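Local structure of queuine lyase ([Clostridium] spiroforme DSM 1552, 6P78) at residues I160-D163 and E167-E170; S91-P96 and K124-A129; E187-D192 and I222-E227. The protein acts as a radical SAM lyase that carries a [4Fe-4S] cluster and breaks a C-N bond of queuine in bacterial queuine salvage. All coordinates share one frame; numbering follows the deposited sequence.

Along the chain the three contacts follow one another in series, none enclosing or crossing another. Contact 2 comes first, closing a loop that holds helix 97-109 and strand 114-118: it ties the turn after strand 83-87 to the start of helix 127-134. Contact 1 closes the shortest loop, joining the segment after helix 149-155 to short helix 165-169 across three residues. Contact 3 pairs helix 186-199 with helix 219-228, around strand 203-207. Lys-124 joins contacts 1 and 2, its NZ meeting Glu-170 OE1 in a salt bridge at 3.1 Å. Contact 3 lies apart, its nearest atoms about 17 Å from those of contact 2, on the opposite side of the chain's centre.

Contact 1: residues I160-D163 and E167-E170; sequences IHFD and EILE
The backbones come closest where Phe-162 faces Glu-167, with their CA atoms 6.5 Å apart; segment 160-163 is irregular, and 167-169 belong to the short, weakly bonded helix 165-169. Two side chains reach back from this helix. The first is Glu-167, whose chain runs extended beyond CG (chi2 -176°) and delivers its carboxylate to the peptide of the approaching chain. Asp-163 N gives a nearly straight hydrogen bond to Glu-167 OE1, 2.9 Å long with an N-H...O angle of 169°, although the donor stands well above the carboxylate plane instead of lying within it. The other oxygen, Glu-167 OE2, rests 3.6 Å from Asp-163 CB, so the carboxylate straddles the start of the aspartate side chain. The two carboxylates are near but not in contact, Asp-163 OD2 lying 4.5 Å from Glu-167 OE2, and their like charges would be expected to raise the cost of full ionisation somewhat. The carboxylate thus folds back from a helix onto the chain leading into it, within the radical SAM core and a few residues beyond Lys-158, a residue that binds S-adenosylmethionine. The second side chain is that of the next residue, Ile-168. Phe-162 has CG between the backbone N and the carbonyl carbon (chi1 50°), which stands the ring up against the helix. Ile-168 CD1 then sits over the middle of one face in a CH-pi contact, 3.6 Å from the centroid of the Phe-162 ring and almost on its normal. Ile-168 CG1 backs this up beside Phe-162 CG at 3.9 Å. At the ring's edge, in its plane, is Ile-160 CG2 from the same segment, and Phe-162 also touches Tyr-121 of a loop and Arg-152 of helix 149-155.

Contact 2: residues S91-P96 and K124-A129; sequences SFFELP and KKKIKA
Phe-93 turns CG anti to its carbonyl carbon (chi1 -58°) and sets its ring steeply to the side-chain stem, which carries the far end of the ring to Lys-126 and Ile-127. Lys-126 presents its CB to the ring straight from the backbone, and the chain beyond, bent at chi3 and chi4, leads the ammonium end away. The CB of Lys-126 lies over a face of the Phe-93 ring, 4.2 Å from the centroid and 26° off the normal, an off-centre CH-pi contact; the nearest ring atom, Phe-93 CZ, is 3.8 Å from Lys-126 CB. Ile-127 CD1 meets the ring at its edge, in plane, 3.7 Å from Phe-93 CE2, the two side chains crossing at about a right angle. That approach belongs to one of two deposited conformers of Ile-127 and is therefore less certain. Phe-93 also stacks with Tyr-123 and touches Leu-130 of helix 127-134. The aromatic side chain projects from a 3-10 turn, residues 92-94, in which Glu-94 N bonds to Ser-91 O at 2.9 Å. A second bond pins the turn: Ser-91 N points almost straight at Glu-94 OE1 (2.8 Å, 177°), reaching it from above the carboxylate plane. In this radical SAM core the turn follows strand 83-87 beside the cofactors, Ser-91 touching the bound S-adenosylmethionine, with the start of helix 127-134 packed against Phe-93. The touching groups are hydrocarbon and ring, while Lys-124 NZ bonds elsewhere, to Glu-170 and Glu-167. Such an apolar contact sets little directional constraint between the segments; the turn that carries Phe-93 is fixed instead by the buried carboxylate of Glu-94, met by Ser-91 N, Tyr-123 OH and the backbone N of Ile-46, next to the cluster ligand Cys-45.

Contact 3: residues E187-D192 and I222-E227; sequences EMIRKD and IKWFDE
The indole of Trp-224 meets helix 187-192 with its edge: Ile-189 CG2 lies near its plane, 3.8 Å from Trp-224 CZ3, and Arg-190 NE is 3.9 Å from Trp-224 CZ2. That same CZ2 sits over one face of the Arg-190 guanidinium group, whose plane stands 86° to the indole, so the ring edge butts against the flat cation. Arg-190 gets there by running extended from CG to NE, chi2 -175°. A water lies in both planes and accepts from Arg-190 NH1, at a doubtfully short 2.5 Å, and weakly from Trp-224 NE1 at 3.4 Å. Lys-186 makes a cation-pi contact with the indole.

Deeper in, Ile-189 CG2 also touches the Phe-225 ring obliquely, 3.5 Å from Phe-225 CD1. One methyl therefore packs against both aromatic residues, with the polar arginine closing the outer side. The helices run in roughly the same direction, their segment axes 11.7 Å apart and crossing at -35°. Each follows a strand of the parallel sheet 178-179, 203-207 and 238-241, as in the beta-alpha units of a radical SAM barrel: Ile-189 and Phe-225 both rest on Val-179, and Phe-225 reaches Ile-205 and Ile-207 of strand 203-207.

Contact 1: residues I160-D163 and E167-E170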
loop_
_atom_site.group_PDB
_atom_site.type_symbol
_atom_site.label_atom_id
_atom_site.label_comp_id
_atom_site.label_asym_id
_atom_site.label_seq_id
_atom_site.Cartn_x
_atom_site.Cartn_y
_atom_site.Cartn_z
ATOM N N ILE A 160 0.238 -11.134 10.407
ATOM C CA ILE A 160 1.205 -11.337 9.332
ATOM C C ILE A 160 2.340 -12.166 9.903
ATOM O O ILE A 160 3.113 -11.670 10.733
ATOM C CB ILE A 160 1.725 -10.009 8.770
ATOM C CG1 ILE A 160 0.611 -9.251 8.030
ATOM C CG2 ILE A 160 2.934 -10.226 7.826
ATOM C CD1 ILE A 160 1.032 -7.802 7.677
ATOM N N HIS A 161 2.456 -13.411 9.465
ATOM C CA HIS A 161 3.378 -14.364 10.081
ATOM C C HIS A 161 4.307 -14.904 9.012
ATOM O O HIS A 161 3.850 -15.538 8.062
ATOM C CB HIS A 161 2.604 -15.494 10.746
ATOM C CG HIS A 161 1.737 -15.028 11.870
ATOM N ND1 HIS A 161 2.171 -14.991 13.175
ATOM C CD2 HIS A 161 0.478 -14.529 11.875
ATOM C CE1 HIS A 161 1.203 -14.522 13.946
ATOM N NE2 HIS A 161 0.170 -14.220 13.177
ATOM N N PHE A 162 5.604 -14.651 9.170
ATOM C CA PHE A 162 6.618 -15.200 8.282
ATOM C C PHE A 162 7.816 -15.611 9.123
ATOM O O PHE A 162 8.103 -15.006 10.160
ATOM C CB PHE A 162 7.040 -14.194 7.185
ATOM C CG PHE A 162 7.388 -12.825 7.726
ATOM C CD1 PHE A 162 8.676 -12.541 8.143
ATOM C CD2 PHE A 162 6.429 -11.838 7.823
ATOM C CE1 PHE A 162 9.003 -11.299 8.670
ATOM C CE2 PHE A 162 6.754 -10.593 8.333
ATOM C CZ PHE A 162 8.041 -10.331 8.763
ATOM N N ASP A 163 8.486 -16.663 8.675
ATOM C CA ASP A 163 9.626 -17.241 9.387
ATOM C C ASP A 163 10.952 -16.582 8.998
ATOM O O ASP A 163 11.847 -16.451 9.845
ATOM C CB ASP A 163 9.680 -18.744 9.101
ATOM C CG ASP A 163 10.649 -19.496 10.015
ATOM O OD1 ASP A 163 10.611 -19.288 11.247
ATOM O OD2 ASP A 163 11.431 -20.318 9.494
ATOM N N GLU A 167 10.900 -15.325 2.741
ATOM C CA GLU A 167 9.543 -15.817 2.510
ATOM C C GLU A 167 8.639 -14.732 1.946
ATOM O O GLU A 167 7.791 -15.013 1.090
ATOM C CB GLU A 167 8.943 -16.383 3.797
ATOM C CG GLU A 167 9.448 -17.771 4.108
ATOM C CD GLU A 167 8.796 -18.397 5.342
ATOM O OE1 GLU A 167 7.951 -17.725 5.997
ATOM O OE2 GLU A 167 9.135 -19.566 5.644
ATOM N N ILE A 168 8.783 -13.494 2.433
ATOM C CA ILE A 168 7.991 -12.382 1.920
ATOM C C ILE A 168 8.266 -12.189 0.437
ATOM O O ILE A 168 7.348 -11.977 -0.367
ATOM C CB ILE A 168 8.306 -11.090 2.696
ATOM C CG1 ILE A 168 7.961 -11.241 4.162
ATOM C CG2 ILE A 168 7.554 -9.896 2.086
ATOM C CD1 ILE A 168 8.670 -10.209 5.008
ATOM N N LEU A 169 9.547 -12.211 0.068
ATOM C CA LEU A 169 9.976 -11.924 -1.292
ATOM C C LEU A 169 9.554 -12.987 -2.281
ATOM O O LEU A 169 9.601 -12.708 -3.491
ATOM C CB LEU A 169 11.487 -11.769 -1.358
ATOM C CG LEU A 169 11.976 -10.452 -0.778
ATOM C CD1 LEU A 169 13.448 -10.565 -0.435
ATOM C CD2 LEU A 169 11.729 -9.367 -1.818
ATOM N N GLU A 170 9.121 -14.164 -1.821
ATOM C CA GLU A 170 8.607 -15.150 -2.762
ATOM C C GLU A 170 7.463 -14.577 -3.597
ATOM O O GLU A 170 7.291 -14.960 -4.756
ATOM C CB GLU A 170 8.138 -16.409 -2.029
ATOM C CG GLU A 170 9.290 -17.259 -1.522
ATOM C CD GLU A 170 8.881 -18.235 -0.428
ATOM O OE1 GLU A 170 7.670 -18.358 -0.136
ATOM O OE2 GLU A 170 9.787 -18.872 0.153
#

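Contact 2: residues S91-P96 and K124-A129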
loop_
_atom_site.group_PDB
_atom_site.type_symbol
_atom_site.label_atom_id
_atom_site.label_comp_id
_atom_site.label_asym_id
_atom_site.label_seq_id
_atom_site.Cartn_x
_atom_site.Cartn_y
_atom_site.Cartn_z
ATOM N N SER A 91 -7.297 -5.104 -0.067
ATOM C CA SER A 91 -6.430 -5.782 -1.013
ATOM C C SER A 91 -7.087 -5.776 -2.373
ATOM O O SER A 91 -8.313 -5.759 -2.479
ATOM C CB SER A 91 -6.160 -7.218 -0.599
ATOM O OG SER A 91 -5.627 -7.259 0.721
ATOM N N PHE A 92 -6.238 -5.822 -3.399
ATOM C CA PHE A 92 -6.707 -5.770 -4.789
ATOM C C PHE A 92 -7.817 -6.777 -5.066
ATOM O O PHE A 92 -8.751 -6.490 -5.830
ATOM C CB PHE A 92 -5.510 -6.021 -5.708
ATOM C CG PHE A 92 -5.806 -5.834 -7.180
ATOM C CD1 PHE A 92 -5.740 -4.578 -7.750
ATOM C CD2 PHE A 92 -6.080 -6.929 -7.977
ATOM C CE1 PHE A 92 -6.000 -4.396 -9.103
ATOM C CE2 PHE A 92 -6.325 -6.767 -9.335
ATOM C CZ PHE A 92 -6.278 -5.501 -9.897
ATOM N N PHE A 93 -7.729 -7.966 -4.467
ATOM C CA PHE A 93 -8.666 -9.050 -4.735
ATOM C C PHE A 93 -10.079 -8.751 -4.260
ATOM O O PHE A 93 -11.010 -9.438 -4.685
ATOM C CB PHE A 93 -8.144 -10.356 -4.100
ATOM C CG PHE A 93 -6.780 -10.736 -4.599
ATOM C CD1 PHE A 93 -6.629 -11.377 -5.824
ATOM C CD2 PHE A 93 -5.640 -10.406 -3.877
ATOM C CE1 PHE A 93 -5.371 -11.708 -6.312
ATOM C CE2 PHE A 93 -4.373 -10.708 -4.366
ATOM C CZ PHE A 93 -4.232 -11.369 -5.577
ATOM N N GLU A 94 -10.272 -7.731 -3.431
ATOM C CA GLU A 94 -11.595 -7.383 -2.935
ATOM C C GLU A 94 -12.316 -6.423 -3.874
ATOM O O GLU A 94 -13.469 -6.081 -3.622
ATOM C CB GLU A 94 -11.491 -6.781 -1.531
ATOM C CG GLU A 94 -11.138 -7.858 -0.499
ATOM C CD GLU A 94 -10.125 -7.418 0.543
ATOM O OE1 GLU A 94 -9.812 -6.226 0.616
ATOM O OE2 GLU A 94 -9.646 -8.286 1.297
ATOM N N LEU A 95 -11.660 -5.993 -4.938
ATOM C CA LEU A 95 -12.343 -5.163 -5.927
ATOM C C LEU A 95 -13.429 -5.970 -6.628
ATOM O O LEU A 95 -13.342 -7.193 -6.721
ATOM C CB LEU A 95 -11.354 -4.640 -6.960
ATOM C CG LEU A 95 -10.368 -3.612 -6.426
ATOM C CD1 LEU A 95 -9.259 -3.395 -7.432
ATOM C CD2 LEU A 95 -11.094 -2.311 -6.105
ATOM N N PRO A 96 -14.477 -5.300 -7.117
ATOM C CA PRO A 96 -15.482 -5.997 -7.920
ATOM C C PRO A 96 -14.805 -6.734 -9.068
ATOM O O PRO A 96 -13.777 -6.297 -9.596
ATOM C CB PRO A 96 -16.382 -4.863 -8.438
ATOM C CG PRO A 96 -16.193 -3.741 -7.456
ATOM C CD PRO A 96 -14.801 -3.884 -6.882
ATOM N N LYS A 124 -1.146 -14.195 0.022
ATOM C CA LYS A 124 0.130 -14.540 -0.610
ATOM C C LYS A 124 -0.028 -15.570 -1.731
ATOM O O LYS A 124 0.579 -15.437 -2.795
ATOM C CB LYS A 124 1.096 -15.087 0.448
ATOM C CG LYS A 124 2.476 -15.386 -0.106
ATOM C CD LYS A 124 3.393 -15.903 1.003
ATOM C CE LYS A 124 4.806 -16.163 0.496
ATOM N NZ LYS A 124 5.568 -16.893 1.540
ATOM N N LYS A 125 -0.829 -16.617 -1.510
ATOM C CA LYS A 125 -0.884 -17.708 -2.472
ATOM C C LYS A 125 -1.684 -17.363 -3.726
ATOM O O LYS A 125 -1.640 -18.128 -4.696
ATOM C CB LYS A 125 -1.476 -18.956 -1.798
ATOM C CG LYS A 125 -0.669 -19.442 -0.606
ATOM C CD LYS A 125 0.647 -20.014 -1.055
ATOM C CE LYS A 125 1.400 -20.607 0.118
ATOM N NZ LYS A 125 2.606 -19.790 0.338
ATOM N N LYS A 126 -2.397 -16.232 -3.750
ATOM C CA LYS A 126 -3.158 -15.833 -4.923
ATOM C C LYS A 126 -2.349 -14.970 -5.884
ATOM O O LYS A 126 -2.801 -14.726 -7.012
ATOM C CB LYS A 126 -4.415 -15.054 -4.496
ATOM C CG LYS A 126 -5.453 -15.905 -3.777
ATOM C CD LYS A 126 -6.775 -15.185 -3.628
ATOM C CE LYS A 126 -7.797 -15.701 -4.624
ATOM N NZ LYS A 126 -8.291 -17.064 -4.271
ATOM N N ILE A 127 -1.160 -14.532 -5.473
ATOM C CA ILE A 127 -0.403 -13.560 -6.256
ATOM C C ILE A 127 0.099 -14.174 -7.558
ATOM O O ILE A 127 0.074 -13.526 -8.617
ATOM C CB ILE A 127 0.752 -12.994 -5.410
ATOM C CG1 ILE A 127 0.226 -12.368 -4.111
ATOM C CG2 ILE A 127 1.563 -11.958 -6.205
ATOM C CD1 ILE A 127 -0.679 -11.212 -4.310
ATOM N N LYS A 128 0.585 -15.419 -7.506
ATOM C CA LYS A 128 1.167 -16.033 -8.699
ATOM C C LYS A 128 0.167 -16.067 -9.852
ATOM O O LYS A 128 0.508 -15.745 -10.995
ATOM C CB LYS A 128 1.666 -17.443 -8.377
ATOM C CG LYS A 128 2.131 -18.221 -9.600
ATOM C CD LYS A 128 3.026 -19.426 -9.241
ATOM C CE LYS A 128 2.859 -19.905 -7.797
ATOM N NZ LYS A 128 1.577 -20.642 -7.575
ATOM N N ALA A 129 -1.077 -16.471 -9.572
ATOM C CA ALA A 129 -2.078 -16.533 -10.633
ATOM C C ALA A 129 -2.412 -15.149 -11.170
ATOM O O ALA A 129 -2.705 -15.007 -12.362
ATOM C CB ALA A 129 -3.345 -17.223 -10.130
#

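Contact 3: residues E187-D192 and I222-E227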
loop_
_atom_site.group_PDB
_atom_site.type_symbol
_atom_site.label_atom_id
_atom_site.label_comp_id
_atom_site.label_asym_id
_atom_site.label_seq_id
_atom_site.Cartn_x
_atom_site.Cartn_y
_atom_site.Cartn_z
ATOM N N GLU A 187 15.465 1.571 18.180
ATOM C CA GLU A 187 16.043 0.316 17.721
ATOM C C GLU A 187 15.100 -0.404 16.768
ATOM O O GLU A 187 15.534 -1.016 15.783
ATOM C CB GLU A 187 16.368 -0.570 18.925
ATOM C CG GLU A 187 17.565 -0.045 19.752
ATOM C CD GLU A 187 17.211 1.040 20.780
ATOM O OE1 GLU A 187 16.003 1.324 21.016
ATOM O OE2 GLU A 187 18.169 1.612 21.362
ATOM N N MET A 188 13.802 -0.349 17.045
ATOM C CA MET A 188 12.855 -1.049 16.191
ATOM C C MET A 188 12.814 -0.412 14.811
ATOM O O MET A 188 12.849 -1.109 13.790
ATOM C CB MET A 188 11.461 -1.015 16.834
ATOM C CG MET A 188 10.454 -1.892 16.136
ATOM S SD MET A 188 8.793 -1.602 16.827
ATOM C CE MET A 188 8.988 -2.160 18.501
ATOM N N ILE A 189 12.785 0.916 14.771
ATOM C CA ILE A 189 12.713 1.634 13.500
ATOM C C ILE A 189 14.011 1.469 12.719
ATOM O O ILE A 189 13.999 1.234 11.501
ATOM C CB ILE A 189 12.388 3.106 13.789
ATOM C CG1 ILE A 189 10.963 3.197 14.348
ATOM C CG2 ILE A 189 12.532 3.980 12.531
ATOM C CD1 ILE A 189 10.629 4.512 14.970
ATOM N N ARG A 190 15.148 1.571 13.412
ATOM C CA ARG A 190 16.449 1.354 12.780
ATOM C C ARG A 190 16.496 0.003 12.089
ATOM O O ARG A 190 16.957 -0.102 10.949
ATOM C CB ARG A 190 17.566 1.431 13.819
ATOM C CG ARG A 190 17.881 2.821 14.328
ATOM C CD ARG A 190 19.091 2.781 15.270
ATOM N NE ARG A 190 19.453 4.113 15.746
ATOM C CZ ARG A 190 19.481 4.459 17.027
ATOM N NH1 ARG A 190 19.818 5.695 17.373
ATOM N NH2 ARG A 190 19.190 3.561 17.964
ATOM N N LYS A 191 16.025 -1.055 12.780
ATOM C CA LYS A 191 16.071 -2.389 12.189
ATOM C C LYS A 191 15.143 -2.489 10.985
ATOM O O LYS A 191 15.475 -3.152 9.993
ATOM C CB LYS A 191 15.733 -3.469 13.222
ATOM C CG LYS A 191 16.137 -4.848 12.683
ATOM C CD LYS A 191 16.179 -5.924 13.752
ATOM C CE LYS A 191 16.493 -7.285 13.143
ATOM N NZ LYS A 191 15.274 -8.020 12.709
ATOM N N ASP A 192 13.979 -1.844 11.041
ATOM C CA ASP A 192 13.080 -1.883 9.896
ATOM C C ASP A 192 13.733 -1.264 8.664
ATOM O O ASP A 192 13.591 -1.791 7.552
ATOM C CB ASP A 192 11.764 -1.167 10.212
ATOM C CG ASP A 192 10.847 -1.996 11.078
ATOM O OD1 ASP A 192 11.001 -3.239 11.100
ATOM O OD2 ASP A 192 9.985 -1.403 11.754
ATOM N N ILE A 222 8.990 10.602 15.859
ATOM C CA ILE A 222 8.819 11.149 14.520
ATOM C C ILE A 222 9.813 12.278 14.298
ATOM O O ILE A 222 10.440 12.371 13.233
ATOM C CB ILE A 222 7.370 11.607 14.320
ATOM C CG1 ILE A 222 6.421 10.409 14.321
ATOM C CG2 ILE A 222 7.222 12.446 13.004
ATOM C CD1 ILE A 222 4.946 10.795 14.267
ATOM N N LYS A 223 9.992 13.137 15.308
ATOM C CA LYS A 223 10.984 14.198 15.215
ATOM C C LYS A 223 12.370 13.616 14.971
ATOM O O LYS A 223 13.154 14.135 14.164
ATOM C CB LYS A 223 10.958 15.031 16.500
ATOM C CG LYS A 223 11.859 16.250 16.513
ATOM C CD LYS A 223 11.607 17.051 17.801
ATOM C CE LYS A 223 12.563 18.207 17.955
ATOM N NZ LYS A 223 12.183 19.300 17.023
ATOM N N TRP A 224 12.700 12.548 15.688
ATOM C CA TRP A 224 14.020 11.951 15.539
ATOM C C TRP A 224 14.181 11.353 14.148
ATOM O O TRP A 224 15.198 11.566 13.477
ATOM C CB TRP A 224 14.237 10.888 16.619
ATOM C CG TRP A 224 15.296 9.885 16.284
ATOM C CD1 TRP A 224 16.642 10.032 16.458
ATOM C CD2 TRP A 224 15.102 8.567 15.745
ATOM N NE1 TRP A 224 17.299 8.902 16.053
ATOM C CE2 TRP A 224 16.381 7.984 15.614
ATOM C CE3 TRP A 224 13.979 7.821 15.374
ATOM C CZ2 TRP A 224 16.566 6.693 15.116
ATOM C CZ3 TRP A 224 14.164 6.538 14.871
ATOM C CH2 TRP A 224 15.449 5.990 14.745
ATOM N N PHE A 225 13.163 10.632 13.690
ATOM C CA PHE A 225 13.233 9.978 12.391
ATOM C C PHE A 225 13.353 11.006 11.277
ATOM O O PHE A 225 14.144 10.831 10.343
ATOM C CB PHE A 225 12.004 9.090 12.199
ATOM C CG PHE A 225 12.065 8.238 10.970
ATOM C CD1 PHE A 225 12.790 7.060 10.960
ATOM C CD2 PHE A 225 11.389 8.617 9.819
ATOM C CE1 PHE A 225 12.843 6.265 9.824
ATOM C CE2 PHE A 225 11.446 7.829 8.678
ATOM C CZ PHE A 225 12.181 6.652 8.687
ATOM N N ASP A 226 12.625 12.116 11.396
ATOM C CA ASP A 226 12.656 13.125 10.343
ATOM C C ASP A 226 14.062 13.672 10.133
ATOM O O ASP A 226 14.454 13.962 9.000
ATOM C CB ASP A 226 11.680 14.248 10.668
ATOM C CG ASP A 226 11.667 15.309 9.609
ATOM O OD1 ASP A 226 11.272 14.984 8.468
ATOM O OD2 ASP A 226 12.062 16.454 9.914
ATOM N N GLU A 227 14.845 13.805 11.205
ATOM C CA GLU A 227 16.205 14.306 11.042
ATOM C C GLU A 227 17.197 13.188 10.740
ATOM O O GLU A 227 18.067 13.351 9.879
ATOM C CB GLU A 227 16.644 15.085 12.285
ATOM C CG GLU A 227 16.670 14.266 13.570
ATOM C CD GLU A 227 16.720 15.116 14.839
ATOM O OE1 GLU A 227 16.351 14.595 15.922
ATOM O OE2 GLU A 227 17.129 16.295 14.750
HETATM O O HOH W 1 20.297 7.422 15.611
#